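Local coordinates for protein Dye type peroxidase A (Streptomyces lividans 1326, PDB 6GZW) that probably uses hydrogen peroxide and a bound haem to oxidise dyes and other substrates, as in other dye-decolourising peroxidases, at residues F162-S165 with P166-A170; G276-V279 with V280-A284; R147-G150 with A151-V155; Q101-V104 with A105-P108. All blocks are in the same frame, centred on the assembly; numbering follows the deposited sequence.

Contact 1 (F162-S165 with P166-A170)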
# COMPACT_ATOMS: atom_id res chain seq x y z
N PHE A 162 -1.09 3.51 -4.52
CA PHE A 162 -0.36 2.45 -5.14
C PHE A 162 -0.64 2.38 -6.64
O PHE A 162 -1.66 2.89 -7.15
CB PHE A 162 -0.65 1.10 -4.49
CG PHE A 162 -2.12 0.75 -4.46
CD1 PHE A 162 -2.72 0.15 -5.55
CD2 PHE A 162 -2.91 1.05 -3.34
CE1 PHE A 162 -4.05 -0.17 -5.54
CE2 PHE A 162 -4.27 0.72 -3.32
CZ PHE A 162 -4.84 0.13 -4.44
N ASN A 163 0.29 1.72 -7.32
CA ASN A 163 0.16 1.41 -8.75
C ASN A 163 0.77 0.03 -8.99
O ASN A 163 1.31 -0.64 -8.07
CB ASN A 163 0.89 2.46 -9.61
CG ASN A 163 0.17 3.78 -9.71
OD1 ASN A 163 -0.99 3.84 -10.11
ND2 ASN A 163 0.87 4.87 -9.37
N ARG A 164 0.68 -0.40 -10.24
CA ARG A 164 1.39 -1.57 -10.69
C ARG A 164 2.90 -1.53 -10.34
O ARG A 164 3.53 -0.48 -10.41
CB ARG A 164 1.22 -1.68 -12.22
CG ARG A 164 2.00 -2.81 -12.86
CD ARG A 164 1.73 -2.85 -14.35
NE ARG A 164 0.35 -3.18 -14.66
CZ ARG A 164 -0.26 -2.94 -15.81
NH1 ARG A 164 0.42 -2.39 -16.80
NH2 ARG A 164 -1.55 -3.25 -15.97
N SER A 165 3.44 -2.67 -9.88
CA SER A 165 4.90 -2.87 -9.67
C SER A 165 5.64 -3.04 -11.01
O SER A 165 5.10 -3.60 -11.98
CB SER A 165 5.18 -4.11 -8.78
OG SER A 165 6.56 -4.38 -8.50
N PRO A 166 6.89 -2.59 -11.06
CA PRO A 166 7.78 -3.03 -12.15
C PRO A 166 7.84 -4.54 -12.21
O PRO A 166 7.83 -5.19 -11.16
CB PRO A 166 9.14 -2.45 -11.72
CG PRO A 166 8.79 -1.24 -10.93
CD PRO A 166 7.64 -1.76 -10.10
N GLY A 167 7.81 -5.11 -13.41
CA GLY A 167 7.90 -6.56 -13.59
C GLY A 167 6.60 -7.35 -13.48
O GLY A 167 6.58 -8.54 -13.74
N ALA A 168 5.51 -6.68 -13.09
CA ALA A 168 4.20 -7.35 -13.00
C ALA A 168 3.71 -7.85 -14.37
O ALA A 168 3.07 -8.89 -14.45
CB ALA A 168 3.18 -6.44 -12.36
N THR A 169 3.98 -7.07 -15.42
CA THR A 169 3.67 -7.48 -16.80
C THR A 169 4.91 -8.03 -17.52
O THR A 169 6.05 -7.70 -17.16
CB THR A 169 3.10 -6.29 -17.59
OG1 THR A 169 4.05 -5.24 -17.64
CG2 THR A 169 1.81 -5.80 -16.94
N ALA A 170 4.67 -8.86 -18.54
CA ALA A 170 5.76 -9.52 -19.27
C ALA A 170 6.61 -8.54 -20.07
O ALA A 170 7.77 -8.83 -20.39
CB ALA A 170 5.21 -10.64 -20.16
O HOH W 1 3.58 -2.57 -17.21
O HOH W 2 4.90 -4.04 -14.71

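Contact 2 (G276-V279 with V280-A284)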
# COMPACT_ATOMS: atom_id res chain seq x y z
N GLY A 276 -26.73 5.29 -37.58
CA GLY A 276 -26.36 6.71 -37.53
C GLY A 276 -25.93 7.26 -36.17
O GLY A 276 -25.71 8.47 -36.05
N GLU A 277 -25.78 6.39 -35.17
CA GLU A 277 -25.38 6.82 -33.82
C GLU A 277 -23.86 6.81 -33.71
O GLU A 277 -23.19 5.93 -34.26
CB GLU A 277 -25.98 5.88 -32.77
CG GLU A 277 -27.51 5.84 -32.70
CD GLU A 277 -28.19 7.06 -32.03
OE1 GLU A 277 -27.55 7.90 -31.35
OE2 GLU A 277 -29.43 7.18 -32.18
N LEU A 278 -23.31 7.77 -32.96
CA LEU A 278 -21.85 7.84 -32.76
C LEU A 278 -21.28 6.58 -32.10
O LEU A 278 -21.83 6.06 -31.13
CB LEU A 278 -21.49 9.07 -31.94
CG LEU A 278 -21.65 10.42 -32.67
CD1 LEU A 278 -21.59 11.56 -31.67
CD2 LEU A 278 -20.59 10.57 -33.76
N VAL A 279 -20.17 6.06 -32.65
CA VAL A 279 -19.52 4.86 -32.09
C VAL A 279 -18.84 5.22 -30.75
O VAL A 279 -18.93 4.45 -29.79
CB VAL A 279 -18.53 4.23 -33.09
CG1 VAL A 279 -17.79 3.05 -32.47
CG2 VAL A 279 -19.27 3.75 -34.35
N VAL A 280 -18.17 6.37 -30.70
CA VAL A 280 -17.65 6.90 -29.42
C VAL A 280 -18.73 7.84 -28.89
O VAL A 280 -18.96 8.88 -29.50
CB VAL A 280 -16.34 7.66 -29.59
CG1 VAL A 280 -15.91 8.27 -28.26
CG2 VAL A 280 -15.25 6.74 -30.10
N PRO A 281 -19.43 7.48 -27.80
CA PRO A 281 -20.56 8.31 -27.41
C PRO A 281 -20.24 9.79 -27.20
O PRO A 281 -19.11 10.15 -26.89
CB PRO A 281 -21.06 7.66 -26.12
CG PRO A 281 -20.66 6.23 -26.27
CD PRO A 281 -19.35 6.26 -26.99
N ILE A 282 -21.25 10.64 -27.40
CA ILE A 282 -21.11 12.10 -27.28
C ILE A 282 -20.64 12.56 -25.90
O ILE A 282 -20.02 13.62 -25.79
CB ILE A 282 -22.46 12.80 -27.65
CG1 ILE A 282 -22.25 14.30 -27.92
CG2 ILE A 282 -23.53 12.59 -26.57
CD1 ILE A 282 -21.48 14.59 -29.17
N ASN A 283 -20.97 11.79 -24.87
CA ASN A 283 -20.59 12.12 -23.48
C ASN A 283 -19.52 11.17 -22.96
O ASN A 283 -19.34 11.10 -21.74
CB ASN A 283 -21.81 12.10 -22.56
CG ASN A 283 -22.50 10.72 -22.49
OD1 ASN A 283 -22.22 9.82 -23.28
ND2 ASN A 283 -23.41 10.56 -21.52
N ALA A 284 -18.81 10.45 -23.84
CA ALA A 284 -17.75 9.53 -23.39
C ALA A 284 -16.59 10.32 -22.81
O ALA A 284 -16.14 11.29 -23.38
CB ALA A 284 -17.25 8.68 -24.54

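Contact 3 (R147-G150 with A151-V155)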
# COMPACT_ATOMS: atom_id res chain seq x y z
N ARG A 147 8.88 14.18 9.96
CA ARG A 147 9.70 14.52 11.13
C ARG A 147 10.55 15.78 10.95
O ARG A 147 10.85 16.47 11.95
CB ARG A 147 10.57 13.32 11.52
CG ARG A 147 9.78 12.16 12.07
CD ARG A 147 9.47 12.36 13.53
NE ARG A 147 10.62 12.06 14.37
CZ ARG A 147 10.62 12.18 15.70
NH1 ARG A 147 9.54 12.62 16.35
NH2 ARG A 147 11.72 11.87 16.39
N ASP A 148 10.94 16.11 9.72
CA ASP A 148 11.58 17.42 9.44
C ASP A 148 10.67 18.61 9.73
O ASP A 148 11.16 19.72 10.03
CB ASP A 148 11.98 17.57 7.98
CG ASP A 148 13.26 16.87 7.62
OD1 ASP A 148 14.05 16.49 8.50
OD2 ASP A 148 13.49 16.74 6.40
N ALA A 149 9.36 18.42 9.60
CA ALA A 149 8.40 19.51 9.89
C ALA A 149 8.54 20.03 11.33
O ALA A 149 8.43 21.23 11.56
CB ALA A 149 6.97 19.08 9.61
N GLY A 150 8.82 19.14 12.27
CA GLY A 150 9.06 19.53 13.66
C GLY A 150 8.02 20.48 14.22
O GLY A 150 6.82 20.30 14.00
N ALA A 151 8.50 21.53 14.89
CA ALA A 151 7.63 22.59 15.44
C ALA A 151 7.11 23.58 14.39
O ALA A 151 6.22 24.39 14.70
CB ALA A 151 8.37 23.33 16.56
N ALA A 152 7.63 23.53 13.16
CA ALA A 152 7.27 24.49 12.11
C ALA A 152 5.93 24.21 11.44
O ALA A 152 5.31 25.14 10.95
CB ALA A 152 8.36 24.57 11.06
N ALA A 153 5.50 22.95 11.39
CA ALA A 153 4.27 22.61 10.69
C ALA A 153 3.67 21.33 11.24
O ALA A 153 4.38 20.57 11.90
CB ALA A 153 4.54 22.48 9.20
N ARG A 154 2.36 21.18 11.04
CA ARG A 154 1.62 19.98 11.46
C ARG A 154 1.09 19.31 10.20
O ARG A 154 0.83 20.00 9.19
CB ARG A 154 0.44 20.29 12.43
CG ARG A 154 -0.71 21.11 11.85
CD ARG A 154 -1.87 21.34 12.80
NE ARG A 154 -2.45 20.04 13.18
CZ ARG A 154 -3.43 19.39 12.54
NH1 ARG A 154 -4.04 19.87 11.46
NH2 ARG A 154 -3.80 18.19 12.99
N VAL A 155 0.93 17.99 10.24
CA VAL A 155 0.26 17.25 9.18
C VAL A 155 -1.20 17.64 9.19
O VAL A 155 -1.93 17.46 10.19
CB VAL A 155 0.40 15.73 9.38
CG1 VAL A 155 -0.43 14.94 8.37
CG2 VAL A 155 1.86 15.34 9.29

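Contact 4 (Q101-V104 with A105-P108)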
# COMPACT_ATOMS: atom_id res chain seq x y z
N GLN A 101 3.57 37.82 -3.76
CA GLN A 101 4.15 36.73 -4.57
C GLN A 101 3.19 35.55 -4.86
O GLN A 101 3.59 34.57 -5.51
CB GLN A 101 5.38 36.17 -3.86
CG GLN A 101 6.51 37.16 -3.62
CD GLN A 101 7.14 37.68 -4.89
OE1 GLN A 101 6.98 37.13 -5.99
NE2 GLN A 101 7.88 38.77 -4.74
N ARG A 102 1.94 35.65 -4.40
CA ARG A 102 0.95 34.59 -4.59
C ARG A 102 0.54 34.59 -6.06
O ARG A 102 0.01 35.60 -6.53
CB ARG A 102 -0.28 34.84 -3.72
CG ARG A 102 -1.24 33.67 -3.69
CD ARG A 102 -2.47 33.99 -2.88
NE ARG A 102 -3.35 34.88 -3.64
CZ ARG A 102 -3.53 36.19 -3.43
NH1 ARG A 102 -2.94 36.85 -2.43
NH2 ARG A 102 -4.35 36.86 -4.24
N PRO A 103 0.76 33.47 -6.79
CA PRO A 103 0.35 33.48 -8.21
C PRO A 103 -1.16 33.52 -8.38
O PRO A 103 -1.89 32.95 -7.54
CB PRO A 103 0.93 32.18 -8.76
CG PRO A 103 1.90 31.66 -7.71
CD PRO A 103 1.37 32.19 -6.41
N VAL A 104 -1.64 34.19 -9.44
CA VAL A 104 -3.07 34.20 -9.80
C VAL A 104 -3.54 32.76 -10.05
O VAL A 104 -4.72 32.41 -9.80
CB VAL A 104 -3.34 35.06 -11.08
CG1 VAL A 104 -4.77 34.88 -11.58
CG2 VAL A 104 -3.07 36.53 -10.81
N ALA A 105 -2.62 31.93 -10.53
CA ALA A 105 -2.91 30.51 -10.80
C ALA A 105 -3.37 29.73 -9.57
O ALA A 105 -4.01 28.69 -9.72
CB ALA A 105 -1.72 29.82 -11.41
N LEU A 106 -3.06 30.21 -8.37
CA LEU A 106 -3.56 29.59 -7.14
C LEU A 106 -4.93 30.04 -6.69
O LEU A 106 -5.41 29.58 -5.63
CB LEU A 106 -2.57 29.75 -5.97
CG LEU A 106 -1.22 29.05 -6.10
CD1 LEU A 106 -0.46 29.28 -4.82
CD2 LEU A 106 -1.36 27.55 -6.37
N ASP A 107 -5.60 30.91 -7.46
CA ASP A 107 -6.96 31.30 -7.11
C ASP A 107 -7.83 30.04 -6.92
O ASP A 107 -7.63 29.06 -7.65
CB ASP A 107 -7.61 32.19 -8.17
CG ASP A 107 -7.05 33.61 -8.19
OD1 ASP A 107 -6.27 34.00 -7.31
OD2 ASP A 107 -7.42 34.33 -9.15
N PRO A 108 -8.75 30.07 -5.95
CA PRO A 108 -9.47 28.83 -5.61
C PRO A 108 -10.18 28.19 -6.80
O PRO A 108 -10.73 28.90 -7.65
CB PRO A 108 -10.50 29.28 -4.56
CG PRO A 108 -10.44 30.77 -4.53
CD PRO A 108 -9.08 31.15 -5.01
O HOH W 3 -4.22 33.38 -5.91
O HOH W 4 -4.94 36.21 -7.09

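Contact 1 (F162-S165 with P166-A170)
The guanidinium of R164 carries the methyl CG2 of T169 over one face, 3.5 Å above the plane and displaced toward the rim of the group. The two side chains cross at about a right angle, and CG2 stands 3.7 Å from NH1 of R164. The other branch of T169, OG1, accepts a hydrogen bond from water 1, which in turn accepts one from R164 NH1; the methyl thus packs directly on the arginine, whereas the hydroxyl is linked to it through the water. OG1 is also hydrogen-bonded to the carbonyl of H171. Nearer the backbone, R164 CG lies 3.8 Å from A168 CB; with CG anti to the backbone N (chi1 176°) the chain runs out straight past this methyl, and a bend at chi3 (-65°) then turns the guanidinium over T169.

The backbone itself reverses in a type II beta turn from S165 to A168, with G167 at its third position (phi 85°). Its closing bond, A168 N to S165 O, is weak at 3.3 Å. The same carbonyl also accepts a hydrogen bond from water 2, at 2.8 Å from S165 O, and that water accepts from T169 N, a water bridge beside the weak closing bond.

R164 NH2 forms a salt bridge with D76 of the second subunit, and D134 of that subunit accepts a hydrogen bond from S165 N. These two bonds make the turn part of the dimer interface. The link to D76, the methyl on the face and the water at NH1 together probably limit how far the guanidinium can turn.

Contact 2 (G276-V279 with V280-A284)
L278 and I282, four residues apart, meet through one terminal methyl each: CD1 of L278 lies 3.9 Å from CD1 of I282, and the two side chains cross obliquely. In L278 the CG is anti to the carbonyl carbon (chi1 -71°) and CD1 continues the extended chain, which extends it toward I282. I282 reaches back with CG1 anti to its own backbone N (chi1 -164°), and a turn at chi2 brings its CD1 round to the leucine.

Contacts with the residues between them form the next shell. CB of L278 rests 3.5 Å from the carbonyl O of V280, while CD of P281 packs 3.4 Å from the carbonyl O of V279. P281 has no N-H to give; within L278-I282 the contacts are van der Waals, and the polar ties come from outside. V279 and V280 pack elsewhere: V279 on L255, and V280, whose side chain is about 10 Å from the haem, on M267.

Further out, the carbonyls of V280 and P281 both accept from the guanidinium of R287, through NH2 and NE respectively, which ties the bend to the helix that follows. V279 is joined to K271 by a backbone hydrogen bond. From P281 the chain makes a type I beta turn, closed by A284 N to P281 O at 3.1 Å. The arrangement is that of a surface loop entering helix 285-288 through this turn, with A284 at the N-cap, in the C-terminal Dyp-type peroxidase family region.

Contact 3 (R147-G150 with A151-V155)
A149 and A153 touch through their methyl groups, CB to CB at 4.2 Å, where the end of helix 135-149 gives way to the strand beginning at A153. Followed from its CA, the side chain of A149 is this single carbon: besides the methyl of A153 it meets the carbonyl O of the same residue, 3.8 Å away. Both alanines also pack on F35 of strand 29-37.

The carbonyl O of A149 does the polar work. It accepts from A152 N at 2.9 Å, the donor lying in the carbonyl plane although the hydrogen bond is bent, 136° at the hydrogen. A second, weak bond comes from A153 N, at 3.4 Å from A149 O. The methyl of A152 sits close beside the same oxygen, its CB 3.4 Å from A149 O. G150 leaves helical backbone angles with phi 47° and psi -134°, a combination readily open to glycine, and through it the chain doubles back toward A153.

Neighbouring elements hold both limbs: R52 of helix 43-61 donates to the carbonyl of D148, and A152 and R154 form backbone hydrogen bonds with A38 and D36. With one firm and one weak N-H on its oxygen, the carbonyl of A149 stays engaged where the chain leaves helix 135-149, and a tight reversal leads into the sheet using little more than backbone and methyl groups.

Contact 4 (Q101-V104 with A105-P108)
A short 3-10 turn, spanning V104 to L106 in the loop between helix 90-95 and strand 126-132, brings P103 against L106 and V104 against D107. Two successive i to i+3 backbone bonds define it: L106 N donates to P103 O at 3.1 Å, and D107 N to V104 O at 2.9 Å.

P103 and L106 make the closer apolar contact: they lie alongside each other and point the same way, with CD of the proline 3.8 Å from CD1 of the leucine. CB of A105 lies 4.4 Å from CB of P103. Across the turn, CG1 of V104 touches the carboxylate of D107, 3.6 Å from OD2. The D107 CG is anti to its own carbonyl carbon (chi1 -73°), which brings it within 3.1 Å of V104 O. The carboxylate oxygens thereby come close to another acceptor, an approach that the waters on OD1 probably make tolerable.

Two waters join that carboxylate to R102. Water 3, in the plane of the guanidinium at its edge, accepts from R102 NE and donates to D107 OD1 (2.6 Å) and to P103 O; water 4 accepts from R102 NH2 and donates to the same OD1. The opposite charges therefore meet through solvent, with R102 NH2 4.6 Å from D107 OD1, and their attraction would probably help to hold the bridge.

P103 and L106 both press on F93 of helix 90-95 and on Y220 of strand 219-228. L106 reaches on to L357 and A359 of strand 350-360, while A105 packs against Y220 and P329.

Overall arrangement
The four contacts are separate local arrangements, none touching another. Contacts 3 and 1 lie near the two ends of strand 153-162, the first leading into it and the second leaving it; their nearest atoms are about 17 Å apart, and both touch the second subunit. Contacts 2 and 4 touch no other chain of the assembly. Contact 4 is nearer to contact 3 (centres about 24 Å apart) than to contact 1 (about 37 Å), which lies across the chain's centre from it. The haem is approached by contact 2, about 10 Å from the V280 side chain, and by contact 1, about 12 Å from that of R164, although their centres are about 33 Å apart.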